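Local coordinates for protein RNA-directed RNA polymerase (Infectious pancreatic necrosis virus, PDB 3ZED) that probably copies the viral RNA genome as an RNA-dependent RNA polymerase, occurring both free and covalently linked to the genomic RNA, at residues F133-N138 against T142-L147. Numbering follows the deposited sequence.
Sequences FFLLEN and TGPETL
The flat peptide joining Gly-143 to Pro-144 carries one methyl of Leu-135 on its face: CD1 stands over the C–N bond, 3.4 Å from Gly-143 C and equally close to Pro-144 N. The same methyl lies over the N end of the proline ring's face, 3.7 Å from Pro-144 CD. Since Gly-143 has no side chain, its backbone can come this near. A quarter turn round the helix from Leu-135, the ring of Phe-134 has Phe-133 CD2 over the centre of one face, 4.0 Å above the plane, and meets His-633 edge-to-face.

Leu-135 is extended, with CG anti to its backbone N (chi1 -177°), which carries both methyls across to the second helix. While CD1 settles on the peptide, CD2 meets Leu-147 CD2 at 3.6 Å. The contact is apolar, with no hydrogen bond between the segments.

Further along the first segment, Asn-138 ND2 bonds to Phe-134 O at 2.9 Å, nearly straight at 166° and slightly tilted from the carbonyl plane. Two donors grip that oxygen, Asn-138 ND2 and Glu-137 N.

Helices 125-137 and 143-156 thus form an antiparallel helical hairpin, their local axes 165° apart. Leu-147 also packs on Leu-128, Leu-131 and Thr-132 of helix 125-137, while Phe-134 and Thr-142 rest against helix 625-645.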
loop_
_atom_site.group_PDB
_atom_site.type_symbol
_atom_site.label_atom_id
_atom_site.label_comp_id
_atom_site.label_asym_id
_atom_site.label_seq_id
_atom_site.Cartn_x
_atom_site.Cartn_y
_atom_site.Cartn_z
ATOM N N PHE B 133 -32.468 22.004 5.414
ATOM C CA PHE B 133 -32.867 23.414 5.414
ATOM C C PHE B 133 -32.603 24.058 4.064
ATOM O O PHE B 133 -33.457 24.784 3.567
ATOM C CB PHE B 133 -32.167 24.243 6.511
ATOM C CG PHE B 133 -32.448 25.739 6.375
ATOM C CD1 PHE B 133 -33.749 26.234 6.469
ATOM C CD2 PHE B 133 -31.419 26.637 6.095
ATOM C CE1 PHE B 133 -34.007 27.603 6.328
ATOM C CE2 PHE B 133 -31.674 28.005 5.984
ATOM C CZ PHE B 133 -32.962 28.480 6.129
ATOM N N PHE B 134 -31.442 23.790 3.460
ATOM C CA PHE B 134 -31.147 24.428 2.191
ATOM C C PHE B 134 -31.978 23.813 1.060
ATOM O O PHE B 134 -32.274 24.529 0.101
ATOM C CB PHE B 134 -29.635 24.439 1.906
ATOM C CG PHE B 134 -28.905 25.474 2.745
ATOM C CD1 PHE B 134 -29.205 26.836 2.625
ATOM C CD2 PHE B 134 -27.911 25.094 3.644
ATOM C CE1 PHE B 134 -28.517 27.795 3.393
ATOM C CE2 PHE B 134 -27.235 26.050 4.419
ATOM C CZ PHE B 134 -27.542 27.398 4.288
ATOM N N LEU B 135 -32.439 22.532 1.197
ATOM C CA LEU B 135 -33.315 21.952 0.166
ATOM C C LEU B 135 -34.711 22.642 0.200
ATOM O O LEU B 135 -35.377 22.769 -0.844
ATOM C CB LEU B 135 -33.459 20.425 0.311
ATOM C CG LEU B 135 -34.302 19.724 -0.782
ATOM C CD1 LEU B 135 -33.482 19.457 -2.002
ATOM C CD2 LEU B 135 -34.907 18.432 -0.289
ATOM N N LEU B 136 -35.135 23.067 1.415
ATOM C CA LEU B 136 -36.377 23.791 1.670
ATOM C C LEU B 136 -36.400 25.158 0.993
ATOM O O LEU B 136 -37.481 25.667 0.701
ATOM C CB LEU B 136 -36.587 24.007 3.183
ATOM C CG LEU B 136 -36.877 22.791 4.075
ATOM C CD1 LEU B 136 -36.896 23.206 5.537
ATOM C CD2 LEU B 136 -38.177 22.087 3.683
ATOM N N GLU B 137 -35.214 25.762 0.781
ATOM C CA GLU B 137 -35.040 27.128 0.241
ATOM C C GLU B 137 -34.488 27.216 -1.182
ATOM O O GLU B 137 -34.517 28.298 -1.759
ATOM C CB GLU B 137 -34.069 27.919 1.146
ATOM C CG GLU B 137 -34.621 28.284 2.511
ATOM C CD GLU B 137 -33.887 29.420 3.189
ATOM O OE1 GLU B 137 -32.635 29.461 3.119
ATOM O OE2 GLU B 137 -34.570 30.258 3.824
ATOM N N ASN B 138 -33.932 26.129 -1.727
ATOM C CA ASN B 138 -33.311 26.171 -3.048
ATOM C C ASN B 138 -33.806 25.066 -3.972
ATOM O O ASN B 138 -33.787 23.902 -3.594
ATOM C CB ASN B 138 -31.792 26.051 -2.913
ATOM C CG ASN B 138 -31.109 27.134 -2.122
ATOM O OD1 ASN B 138 -30.687 28.150 -2.659
ATOM N ND2 ASN B 138 -30.883 26.895 -0.847
ATOM N N THR B 142 -30.365 18.554 -8.535
ATOM C CA THR B 142 -29.719 17.386 -7.904
ATOM C C THR B 142 -29.827 17.410 -6.364
ATOM O O THR B 142 -29.407 16.441 -5.714
ATOM C CB THR B 142 -28.238 17.282 -8.321
ATOM O OG1 THR B 142 -27.561 18.485 -7.952
ATOM C CG2 THR B 142 -28.058 17.001 -9.810
ATOM N N GLY B 143 -30.365 18.507 -5.805
ATOM C CA GLY B 143 -30.564 18.676 -4.369
ATOM C C GLY B 143 -31.287 17.515 -3.690
ATOM O O GLY B 143 -30.762 16.951 -2.720
ATOM N N PRO B 144 -32.486 17.089 -4.177
ATOM C CA PRO B 144 -33.203 15.991 -3.483
ATOM C C PRO B 144 -32.411 14.678 -3.441
ATOM O O PRO B 144 -32.387 14.018 -2.403
ATOM C CB PRO B 144 -34.510 15.857 -4.285
ATOM C CG PRO B 144 -34.712 17.227 -4.897
ATOM C CD PRO B 144 -33.314 17.662 -5.266
ATOM N N GLU B 145 -31.724 14.333 -4.546
ATOM C CA GLU B 145 -30.902 13.130 -4.619
ATOM C C GLU B 145 -29.702 13.225 -3.675
ATOM O O GLU B 145 -29.333 12.211 -3.105
ATOM C CB GLU B 145 -30.442 12.864 -6.058
ATOM C CG GLU B 145 -29.920 11.454 -6.309
ATOM C CD GLU B 145 -30.814 10.269 -5.957
ATOM O OE1 GLU B 145 -32.061 10.376 -6.062
ATOM O OE2 GLU B 145 -30.248 9.210 -5.598
ATOM N N THR B 146 -29.124 14.426 -3.477
ATOM C CA THR B 146 -27.989 14.598 -2.570
ATOM C C THR B 146 -28.454 14.382 -1.124
ATOM O O THR B 146 -27.794 13.664 -0.377
ATOM C CB THR B 146 -27.336 15.983 -2.758
ATOM O OG1 THR B 146 -26.869 16.108 -4.101
ATOM C CG2 THR B 146 -26.189 16.227 -1.789
ATOM N N LEU B 147 -29.580 15.003 -0.732
ATOM C CA LEU B 147 -30.130 14.833 0.611
ATOM C C LEU B 147 -30.435 13.349 0.897
ATOM O O LEU B 147 -30.017 12.828 1.936
ATOM C CB LEU B 147 -31.406 15.694 0.816
ATOM C CG LEU B 147 -32.071 15.587 2.221
ATOM C CD1 LEU B 147 -31.100 15.976 3.331
ATOM C CD2 LEU B 147 -33.382 16.429 2.306
#